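Long-range contacts in putative agmatinase (Clostridium difficile, PDB 3LHL), which probably hydrolyses agmatine to putrescine and urea as a manganese-dependent member of the arginase family: residues F154-R159 with D183-I188; E229-I234 with R268-I273; M191-N196 with N236-I241. All blocks are in the same frame, centred on the assembly; numbering follows the deposited sequence.

Interaction 1 of 3, residues F154-R159 with D183-I188; sequences FQFGIR and DTFENI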
loop_
_atom_site.group_PDB
_atom_site.type_symbol
_atom_site.label_atom_id
_atom_site.label_comp_id
_atom_site.label_asym_id
_atom_site.label_seq_id
_atom_site.Cartn_x
_atom_site.Cartn_y
_atom_site.Cartn_z
ATOM N N PHE A 154 -9.651 5.097 -6.657
ATOM C CA PHE A 154 -9.839 6.272 -5.808
ATOM C C PHE A 154 -8.502 6.642 -5.185
ATOM O O PHE A 154 -7.915 5.856 -4.446
ATOM C CB PHE A 154 -10.869 5.963 -4.723
ATOM C CG PHE A 154 -12.216 5.616 -5.270
ATOM C CD1 PHE A 154 -13.220 6.576 -5.338
ATOM C CD2 PHE A 154 -12.461 4.345 -5.784
ATOM C CE1 PHE A 154 -14.450 6.279 -5.917
ATOM C CE2 PHE A 154 -13.690 4.036 -6.367
ATOM C CZ PHE A 154 -14.685 5.006 -6.434
ATOM N N GLN A 155 -8.029 7.845 -5.486
ATOM C CA GLN A 155 -6.738 8.298 -4.997
ATOM C C GLN A 155 -6.893 9.405 -3.968
ATOM O O GLN A 155 -7.762 10.266 -4.099
ATOM C CB GLN A 155 -5.899 8.766 -6.185
ATOM C CG GLN A 155 -6.054 7.843 -7.397
ATOM C CD GLN A 155 -5.105 8.175 -8.524
ATOM O OE1 GLN A 155 -3.891 7.995 -8.405
ATOM N NE2 GLN A 155 -5.651 8.665 -9.628
ATOM N N PHE A 156 -6.040 9.375 -2.947
ATOM C CA PHE A 156 -6.095 10.356 -1.868
ATOM C C PHE A 156 -4.736 10.917 -1.472
ATOM O O PHE A 156 -3.748 10.190 -1.434
ATOM C CB PHE A 156 -6.727 9.714 -0.635
ATOM C CG PHE A 156 -8.117 9.235 -0.856
ATOM C CD1 PHE A 156 -9.203 10.062 -0.572
ATOM C CD2 PHE A 156 -8.351 7.959 -1.357
ATOM C CE1 PHE A 156 -10.505 9.620 -0.783
ATOM C CE2 PHE A 156 -9.654 7.509 -1.573
ATOM C CZ PHE A 156 -10.730 8.339 -1.285
ATOM N N GLY A 157 -4.708 12.212 -1.169
ATOM C CA GLY A 157 -3.483 12.863 -0.738
ATOM C C GLY A 157 -2.524 13.284 -1.834
ATOM O O GLY A 157 -1.443 13.800 -1.547
ATOM N N ILE A 158 -2.920 13.077 -3.085
ATOM C CA ILE A 158 -2.081 13.410 -4.231
ATOM C C ILE A 158 -1.686 14.886 -4.264
ATOM O O ILE A 158 -2.527 15.769 -4.113
ATOM C CB ILE A 158 -2.799 13.072 -5.558
ATOM C CG1 ILE A 158 -3.565 11.744 -5.432
ATOM C CG2 ILE A 158 -1.771 13.002 -6.695
ATOM C CD1 ILE A 158 -2.705 10.528 -5.124
ATOM N N ARG A 159 -0.402 15.155 -4.463
ATOM C CA ARG A 159 0.069 16.532 -4.511
ATOM C C ARG A 159 1.253 16.774 -5.446
ATOM O O ARG A 159 1.852 17.846 -5.427
ATOM C CB ARG A 159 0.421 17.002 -3.098
ATOM C CG ARG A 159 1.347 16.078 -2.311
ATOM C CD ARG A 159 1.583 16.651 -0.911
ATOM N NE ARG A 159 2.557 15.895 -0.125
ATOM C CZ ARG A 159 2.335 14.694 0.401
ATOM N NH1 ARG A 159 1.165 14.091 0.229
ATOM N NH2 ARG A 159 3.285 14.100 1.115
ATOM N N ASP A 183 -9.459 14.291 3.223
ATOM C CA ASP A 183 -10.721 14.617 3.885
ATOM C C ASP A 183 -11.973 13.922 3.352
ATOM O O ASP A 183 -12.923 13.703 4.101
ATOM C CB ASP A 183 -10.934 16.132 3.862
ATOM C CG ASP A 183 -9.821 16.884 4.568
ATOM O OD1 ASP A 183 -9.572 16.595 5.759
ATOM O OD2 ASP A 183 -9.194 17.764 3.937
ATOM N N THR A 184 -11.977 13.572 2.069
ATOM C CA THR A 184 -13.130 12.916 1.472
ATOM C C THR A 184 -13.148 11.400 1.665
ATOM O O THR A 184 -14.102 10.735 1.255
ATOM C CB THR A 184 -13.209 13.193 -0.042
ATOM O OG1 THR A 184 -12.080 12.597 -0.695
ATOM C CG2 THR A 184 -13.213 14.691 -0.316
ATOM N N PHE A 185 -12.112 10.853 2.297
ATOM C CA PHE A 185 -12.024 9.404 2.491
ATOM C C PHE A 185 -13.250 8.748 3.125
ATOM O O PHE A 185 -13.713 7.711 2.647
ATOM C CB PHE A 185 -10.785 9.033 3.307
ATOM C CG PHE A 185 -10.460 7.556 3.273
ATOM C CD1 PHE A 185 -10.216 6.911 2.056
ATOM C CD2 PHE A 185 -10.429 6.804 4.448
ATOM C CE1 PHE A 185 -9.946 5.533 2.010
ATOM C CE2 PHE A 185 -10.161 5.429 4.416
ATOM C CZ PHE A 185 -9.920 4.790 3.192
ATOM N N GLU A 186 -13.775 9.335 4.195
ATOM C CA GLU A 186 -14.944 8.761 4.858
ATOM C C GLU A 186 -16.130 8.679 3.904
ATOM O O GLU A 186 -16.853 7.682 3.891
ATOM C CB GLU A 186 -15.321 9.571 6.099
ATOM C CG GLU A 186 -16.504 8.998 6.885
ATOM C CD GLU A 186 -16.666 9.643 8.254
ATOM O OE1 GLU A 186 -16.168 10.771 8.446
ATOM O OE2 GLU A 186 -17.299 9.029 9.139
ATOM N N ASN A 187 -16.324 9.723 3.102
ATOM C CA ASN A 187 -17.417 9.729 2.143
ATOM C C ASN A 187 -17.242 8.625 1.102
ATOM O O ASN A 187 -18.193 7.916 0.782
ATOM C CB ASN A 187 -17.518 11.087 1.435
ATOM C CG ASN A 187 -18.287 12.111 2.246
ATOM O OD1 ASN A 187 -19.076 11.756 3.115
ATOM N ND2 ASN A 187 -18.076 13.384 1.951
ATOM N N ILE A 188 -16.025 8.485 0.579
ATOM C CA ILE A 188 -15.738 7.466 -0.425
ATOM C C ILE A 188 -15.940 6.065 0.126
ATOM O O ILE A 188 -16.517 5.210 -0.541
ATOM C CB ILE A 188 -14.288 7.598 -0.966
ATOM C CG1 ILE A 188 -14.163 8.884 -1.789
ATOM C CG2 ILE A 188 -13.920 6.382 -1.830
ATOM C CD1 ILE A 188 -15.171 8.986 -2.929
#

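Interaction 2 of 3, residues E229-I234 with R268-I273; sequences EIFKII and RELCLI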
loop_
_atom_site.group_PDB
_atom_site.type_symbol
_atom_site.label_atom_id
_atom_site.label_comp_id
_atom_site.label_asym_id
_atom_site.label_seq_id
_atom_site.Cartn_x
_atom_site.Cartn_y
_atom_site.Cartn_z
ATOM N N GLU A 229 -6.619 8.621 11.122
ATOM C CA GLU A 229 -8.077 8.695 11.062
ATOM C C GLU A 229 -8.644 7.720 10.027
ATOM O O GLU A 229 -9.777 7.262 10.157
ATOM C CB GLU A 229 -8.526 10.115 10.716
ATOM C CG GLU A 229 -8.402 11.105 11.862
ATOM C CD GLU A 229 -9.185 10.660 13.086
ATOM O OE1 GLU A 229 -10.359 10.254 12.933
ATOM O OE2 GLU A 229 -8.629 10.718 14.202
ATOM N N ILE A 230 -7.863 7.400 8.998
ATOM C CA ILE A 230 -8.358 6.479 7.981
ATOM C C ILE A 230 -8.546 5.091 8.580
ATOM O O ILE A 230 -9.366 4.307 8.103
ATOM C CB ILE A 230 -7.414 6.371 6.757
ATOM C CG1 ILE A 230 -6.139 5.604 7.123
ATOM C CG2 ILE A 230 -7.069 7.756 6.250
ATOM C CD1 ILE A 230 -5.393 5.074 5.914
ATOM N N PHE A 231 -7.792 4.785 9.633
ATOM C CA PHE A 231 -7.925 3.479 10.261
ATOM C C PHE A 231 -9.273 3.376 10.969
ATOM O O PHE A 231 -9.932 2.334 10.925
ATOM C CB PHE A 231 -6.783 3.243 11.250
ATOM C CG PHE A 231 -5.425 3.291 10.615
ATOM C CD1 PHE A 231 -5.204 2.702 9.371
ATOM C CD2 PHE A 231 -4.363 3.921 11.261
ATOM C CE1 PHE A 231 -3.949 2.741 8.776
ATOM C CE2 PHE A 231 -3.104 3.964 10.676
ATOM C CZ PHE A 231 -2.894 3.372 9.427
ATOM N N LYS A 232 -9.687 4.467 11.604
ATOM C CA LYS A 232 -10.959 4.495 12.307
ATOM C C LYS A 232 -12.097 4.405 11.289
ATOM O O LYS A 232 -13.071 3.678 11.488
ATOM C CB LYS A 232 -11.079 5.787 13.123
ATOM C CG LYS A 232 -12.201 5.772 14.148
ATOM C CD LYS A 232 -12.277 7.089 14.906
ATOM C CE LYS A 232 -13.561 7.844 14.576
ATOM N NZ LYS A 232 -13.700 8.151 13.119
ATOM N N ILE A 233 -11.956 5.149 10.198
ATOM C CA ILE A 233 -12.952 5.177 9.131
ATOM C C ILE A 233 -13.148 3.797 8.504
ATOM O O ILE A 233 -14.273 3.389 8.206
ATOM C CB ILE A 233 -12.533 6.187 8.047
ATOM C CG1 ILE A 233 -12.576 7.601 8.638
ATOM C CG2 ILE A 233 -13.428 6.052 6.824
ATOM C CD1 ILE A 233 -11.911 8.652 7.789
ATOM N N ILE A 234 -12.050 3.078 8.300
ATOM C CA ILE A 234 -12.140 1.748 7.729
ATOM C C ILE A 234 -12.765 0.804 8.752
ATOM O O ILE A 234 -13.616 -0.015 8.411
ATOM C CB ILE A 234 -10.747 1.219 7.314
ATOM C CG1 ILE A 234 -10.301 1.914 6.026
ATOM C CG2 ILE A 234 -10.782 -0.295 7.138
ATOM C CD1 ILE A 234 -8.930 1.515 5.567
ATOM N N ARG A 268 0.769 -2.215 12.080
ATOM C CA ARG A 268 -0.044 -2.747 13.171
ATOM C C ARG A 268 -1.520 -2.382 13.058
ATOM O O ARG A 268 -2.382 -3.262 13.087
ATOM C CB ARG A 268 0.471 -2.266 14.525
ATOM C CG ARG A 268 -0.287 -2.887 15.694
ATOM C CD ARG A 268 0.107 -2.256 17.008
ATOM N NE ARG A 268 -0.368 -0.880 17.100
ATOM C CZ ARG A 268 0.047 -0.001 18.005
ATOM N NH1 ARG A 268 0.957 -0.349 18.904
ATOM N NH2 ARG A 268 -0.455 1.225 18.015
ATOM N N GLU A 269 -1.809 -1.089 12.928
ATOM C CA GLU A 269 -3.195 -0.636 12.840
ATOM C C GLU A 269 -3.940 -1.299 11.682
ATOM O O GLU A 269 -5.104 -1.680 11.823
ATOM C CB GLU A 269 -3.255 0.892 12.697
ATOM C CG GLU A 269 -2.384 1.654 13.696
ATOM C CD GLU A 269 -2.741 1.377 15.153
ATOM O OE1 GLU A 269 -3.375 2.245 15.797
ATOM O OE2 GLU A 269 -2.389 0.290 15.656
ATOM N N LEU A 270 -3.272 -1.437 10.540
ATOM C CA LEU A 270 -3.903 -2.061 9.383
ATOM C C LEU A 270 -4.198 -3.532 9.631
ATOM O O LEU A 270 -5.258 -4.017 9.255
ATOM C CB LEU A 270 -3.027 -1.899 8.139
ATOM C CG LEU A 270 -3.040 -0.491 7.532
ATOM C CD1 LEU A 270 -2.063 -0.416 6.376
ATOM C CD2 LEU A 270 -4.451 -0.155 7.060
ATOM N N CYS A 271 -3.266 -4.243 10.260
ATOM C CA CYS A 271 -3.487 -5.653 10.557
ATOM C C CYS A 271 -4.693 -5.757 11.482
ATOM O O CYS A 271 -5.578 -6.584 11.278
ATOM C CB CYS A 271 -2.262 -6.269 11.242
ATOM S SG CYS A 271 -0.870 -6.632 10.140
ATOM N N LEU A 272 -4.723 -4.908 12.504
ATOM C CA LEU A 272 -5.827 -4.915 13.449
ATOM C C LEU A 272 -7.154 -4.692 12.725
ATOM O O LEU A 272 -8.089 -5.482 12.853
ATOM C CB LEU A 272 -5.609 -3.834 14.509
ATOM C CG LEU A 272 -4.461 -4.136 15.477
ATOM C CD1 LEU A 272 -4.203 -2.944 16.382
ATOM C CD2 LEU A 272 -4.808 -5.373 16.297
ATOM N N ILE A 273 -7.218 -3.619 11.950
ATOM C CA ILE A 273 -8.417 -3.276 11.201
ATOM C C ILE A 273 -8.923 -4.412 10.313
ATOM O O ILE A 273 -10.103 -4.753 10.343
ATOM C CB ILE A 273 -8.157 -2.001 10.353
ATOM C CG1 ILE A 273 -8.848 -0.817 11.017
ATOM C CG2 ILE A 273 -8.620 -2.182 8.916
ATOM C CD1 ILE A 273 -8.443 -0.625 12.447
#

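Interaction 3 of 3, residues M191-N196 with N236-I241; sequences MLNGKN and NSNINI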
loop_
_atom_site.group_PDB
_atom_site.type_symbol
_atom_site.label_atom_id
_atom_site.label_comp_id
_atom_site.label_asym_id
_atom_site.label_seq_id
_atom_site.Cartn_x
_atom_site.Cartn_y
_atom_site.Cartn_z
HETATM N N MSE A 191 -19.545 5.136 0.477
HETATM C CA MSE A 191 -20.087 4.918 -0.860
HETATM C C MSE A 191 -19.716 3.547 -1.408
HETATM O O MSE A 191 -20.429 2.996 -2.241
HETATM C CB MSE A 191 -19.592 5.998 -1.820
HETATM C CG MSE A 191 -20.415 7.271 -1.800
HETATM SE SE MSE A 191 -19.598 8.657 -2.881
HETATM C CE MSE A 191 -19.441 7.688 -4.558
ATOM N N LEU A 192 -18.593 3.009 -0.940
ATOM C CA LEU A 192 -18.120 1.700 -1.366
ATOM C C LEU A 192 -18.634 0.626 -0.417
ATOM O O LEU A 192 -18.042 -0.449 -0.297
ATOM C CB LEU A 192 -16.590 1.673 -1.384
ATOM C CG LEU A 192 -15.858 2.163 -2.634
ATOM C CD1 LEU A 192 -16.454 3.457 -3.129
ATOM C CD2 LEU A 192 -14.387 2.342 -2.299
ATOM N N ASN A 193 -19.735 0.931 0.259
ATOM C CA ASN A 193 -20.346 0.010 1.211
ATOM C C ASN A 193 -20.556 -1.378 0.615
ATOM O O ASN A 193 -21.183 -1.522 -0.432
ATOM C CB ASN A 193 -21.688 0.573 1.688
ATOM C CG ASN A 193 -22.318 -0.264 2.785
ATOM O OD1 ASN A 193 -22.757 -1.391 2.550
ATOM N ND2 ASN A 193 -22.359 0.283 3.994
ATOM N N GLY A 194 -20.013 -2.387 1.288
ATOM C CA GLY A 194 -20.154 -3.763 0.843
ATOM C C GLY A 194 -19.329 -4.180 -0.359
ATOM O O GLY A 194 -19.514 -5.277 -0.877
ATOM N N LYS A 195 -18.419 -3.323 -0.808
ATOM C CA LYS A 195 -17.596 -3.646 -1.963
ATOM C C LYS A 195 -16.242 -4.241 -1.594
ATOM O O LYS A 195 -15.786 -4.123 -0.455
ATOM C CB LYS A 195 -17.403 -2.405 -2.834
ATOM C CG LYS A 195 -18.693 -1.921 -3.490
ATOM C CD LYS A 195 -19.333 -3.034 -4.310
ATOM C CE LYS A 195 -20.692 -2.630 -4.862
ATOM N NZ LYS A 195 -20.602 -1.456 -5.769
ATOM N N ASN A 196 -15.614 -4.895 -2.569
ATOM C CA ASN A 196 -14.311 -5.517 -2.376
ATOM C C ASN A 196 -13.234 -4.508 -2.747
ATOM O O ASN A 196 -13.256 -3.915 -3.828
ATOM C CB ASN A 196 -14.200 -6.769 -3.242
ATOM C CG ASN A 196 -15.208 -7.829 -2.852
ATOM O OD1 ASN A 196 -15.860 -8.430 -3.708
ATOM N ND2 ASN A 196 -15.339 -8.068 -1.553
ATOM N N ASN A 236 -14.913 1.416 11.100
ATOM C CA ASN A 236 -16.347 1.636 11.245
ATOM C C ASN A 236 -17.131 1.486 9.943
ATOM O O ASN A 236 -18.353 1.629 9.936
ATOM C CB ASN A 236 -16.622 3.031 11.830
ATOM C CG ASN A 236 -16.031 3.217 13.219
ATOM O OD1 ASN A 236 -16.045 2.301 14.038
ATOM N ND2 ASN A 236 -15.524 4.412 13.493
ATOM N N SER A 237 -16.445 1.199 8.844
ATOM C CA SER A 237 -17.130 1.063 7.564
ATOM C C SER A 237 -17.506 -0.378 7.252
ATOM O O SER A 237 -17.281 -1.282 8.052
ATOM C CB SER A 237 -16.249 1.582 6.433
ATOM O OG SER A 237 -15.277 0.612 6.071
ATOM N N ASN A 238 -18.079 -0.579 6.072
ATOM C CA ASN A 238 -18.460 -1.911 5.643
ATOM C C ASN A 238 -17.776 -2.276 4.332
ATOM O O ASN A 238 -18.405 -2.829 3.427
ATOM C CB ASN A 238 -19.978 -2.018 5.480
ATOM C CG ASN A 238 -20.430 -3.441 5.186
ATOM O OD1 ASN A 238 -20.003 -4.386 5.847
ATOM N ND2 ASN A 238 -21.300 -3.598 4.195
ATOM N N ILE A 239 -16.490 -1.949 4.213
ATOM C CA ILE A 239 -15.762 -2.298 3.001
ATOM C C ILE A 239 -15.000 -3.586 3.278
ATOM O O ILE A 239 -14.612 -3.856 4.415
ATOM C CB ILE A 239 -14.759 -1.201 2.555
ATOM C CG1 ILE A 239 -13.671 -1.007 3.608
ATOM C CG2 ILE A 239 -15.491 0.096 2.291
ATOM C CD1 ILE A 239 -12.535 -0.121 3.134
ATOM N N ASN A 240 -14.794 -4.382 2.238
ATOM C CA ASN A 240 -14.092 -5.646 2.388
ATOM C C ASN A 240 -12.709 -5.595 1.742
ATOM O O ASN A 240 -12.575 -5.611 0.518
ATOM C CB ASN A 240 -14.940 -6.774 1.782
ATOM C CG ASN A 240 -14.326 -8.147 1.989
ATOM O OD1 ASN A 240 -13.715 -8.415 3.024
ATOM N ND2 ASN A 240 -14.502 -9.032 1.013
ATOM N N ILE A 241 -11.678 -5.511 2.575
ATOM C CA ILE A 241 -10.315 -5.468 2.069
ATOM C C ILE A 241 -9.852 -6.895 1.807
ATOM O O ILE A 241 -9.696 -7.683 2.733
ATOM C CB ILE A 241 -9.367 -4.770 3.073
ATOM C CG1 ILE A 241 -9.823 -3.320 3.274
ATOM C CG2 ILE A 241 -7.935 -4.792 2.548
ATOM C CD1 ILE A 241 -9.018 -2.536 4.293
#

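Interaction 1 of 3, residues F154-R159 with D183-I188
Phe154 and Phe156, on one face of strand 153-158, pack against the start of helix 185-191. This is strand-to-helix packing in the alpha/beta fold of the arginase family, where helices cover a parallel sheet. Thr184 comes first. Its OG1 sits at the edge of the Phe156 ring, 3.4 Å from CE1. The same hydroxyl is hydrogen-bonded to Glu178 and Tyr176, so a polar group beside the ring is satisfied by strand 176-179. Phe185 follows and makes an edge-to-face (T-shaped) pair with Phe156. The ring planes stand at 90° and the centroids are 5.1 Å apart. CD1 of Phe185 lies over one face of Phe156, nearer the rim than the centre. Phe185 can reach across because its CG is anti to the backbone N (chi1 -167°). Phe120 of strand 115-120 meets both rings, which extends the aromatic cluster. One helical turn after Thr184 comes Ile188, whose N bonds back to Thr184 O at 3.0 Å. Its side chain bridges the two strand phenylalanines. CG1 meets the edge of Phe156, 3.5 Å from CZ. The other branch reaches Phe154, with CG2 of Ile188 3.6 Å from CD1 of that ring.

Interaction 2 of 3, residues E229-I234 with R268-I273
The ring of Phe231 meets Glu269 and Leu270 of the neighbouring helix, both on the same side of its plane: Glu269 over the face, Leu270 near CE1. Helices 229-235 and 258-278 flank strand 240-247 in sequence and lie side by side on the parallel sheet, where Ile234 and Leu270 both touch Leu199 of strand 196-202. They run almost parallel here, the short axes 10.0 Å apart at 4°. Phe231 CG is anti to the carbonyl carbon (chi1 -60°), which carries the ring between the helices. Glu269 crosses it at about a right angle, with CB 3.7 Å from the centroid in a CH-pi contact. Leu270 also crosses steeply, with CD2 3.4 Å from Phe231 CE1. A turn further on, Ile234 and Ile273 meet at right angles, their CG2 methyls tight at 3.4 Å. Ile273 also lays CG1 against the backbone O of Phe231. The chain of Glu269 bends at chi2, and its carboxylate turns away from helix 229-235. OE2 takes a salt-bridge bond from Arg268 NE at 2.7 Å. The aliphatic part of Glu269 thus joins a buried apolar interface, while its charge is probably balanced by Arg268, and Ser45 satisfies OE1 with a hydrogen bond.

Interaction 3 of 3, residues M191-N196 with N236-I241
Backbone hydrogen bonds join Gly194 and Lys195 to the chain that enters strand 240-247. Gly194 N donates to Asn238 O at 2.7 Å. Asn240 N donates to Lys195 O at 2.9 Å. Asn196 and Asn240 then form a parallel beta bridge, supported by a CA-H...O contact from Asn196 CA to Asn240 O. A type II beta turn from Leu192 to Lys195 presents the Gly194 N-H. It is closed by Lys195 N bonding to Leu192 O, and Gly194 has the positive phi such a turn needs at its third residue.

Among side chains, Asn238 ND2 donates to Asn193 OD1 at 3.1 Å. The acceptor lies in the amide plane of Asn238, but the donor stands well above the carbonyl plane of Asn193. The two amides are twisted 54° apart. Both CG atoms are anti to their own backbone N (chi1 near -174°), which brings the amide ends together at the exposed side. Asn196 and Asn240 lie side by side, pointing the same way.

The apolar part is small: CG2 of Ile239 rests 4.1 Å from Leu192 CB.

Leu192 and Ile239 both touch Ile197 of strand 196-202, and Ile239 also packs on Val189 of helix 185-191. The contact therefore sits where that helix ends and two adjacent parallel strands begin.

In the fold
From the N terminus, interaction 1 comes first. It closes the excursion from strand 153-158 through helix 163-170 and strand 176-179 to helix 185-191, and is complete before the others open. Interaction 3 opens next, at the end of that same helix. Interaction 2 opens at 229-234, before interaction 3 closes at 236-241, and itself closes at 268-273, so these two cross. Interaction 3 pairs the entrances of strands 196-202 and 240-247, while interaction 2 joins the helices flanking strand 240-247 in sequence. Phe185 packs on Ile230, Ile233 and Ile234, linking interactions 1 and 2. Ile234 touches Ile239 and Ile241, linking interactions 2 and 3.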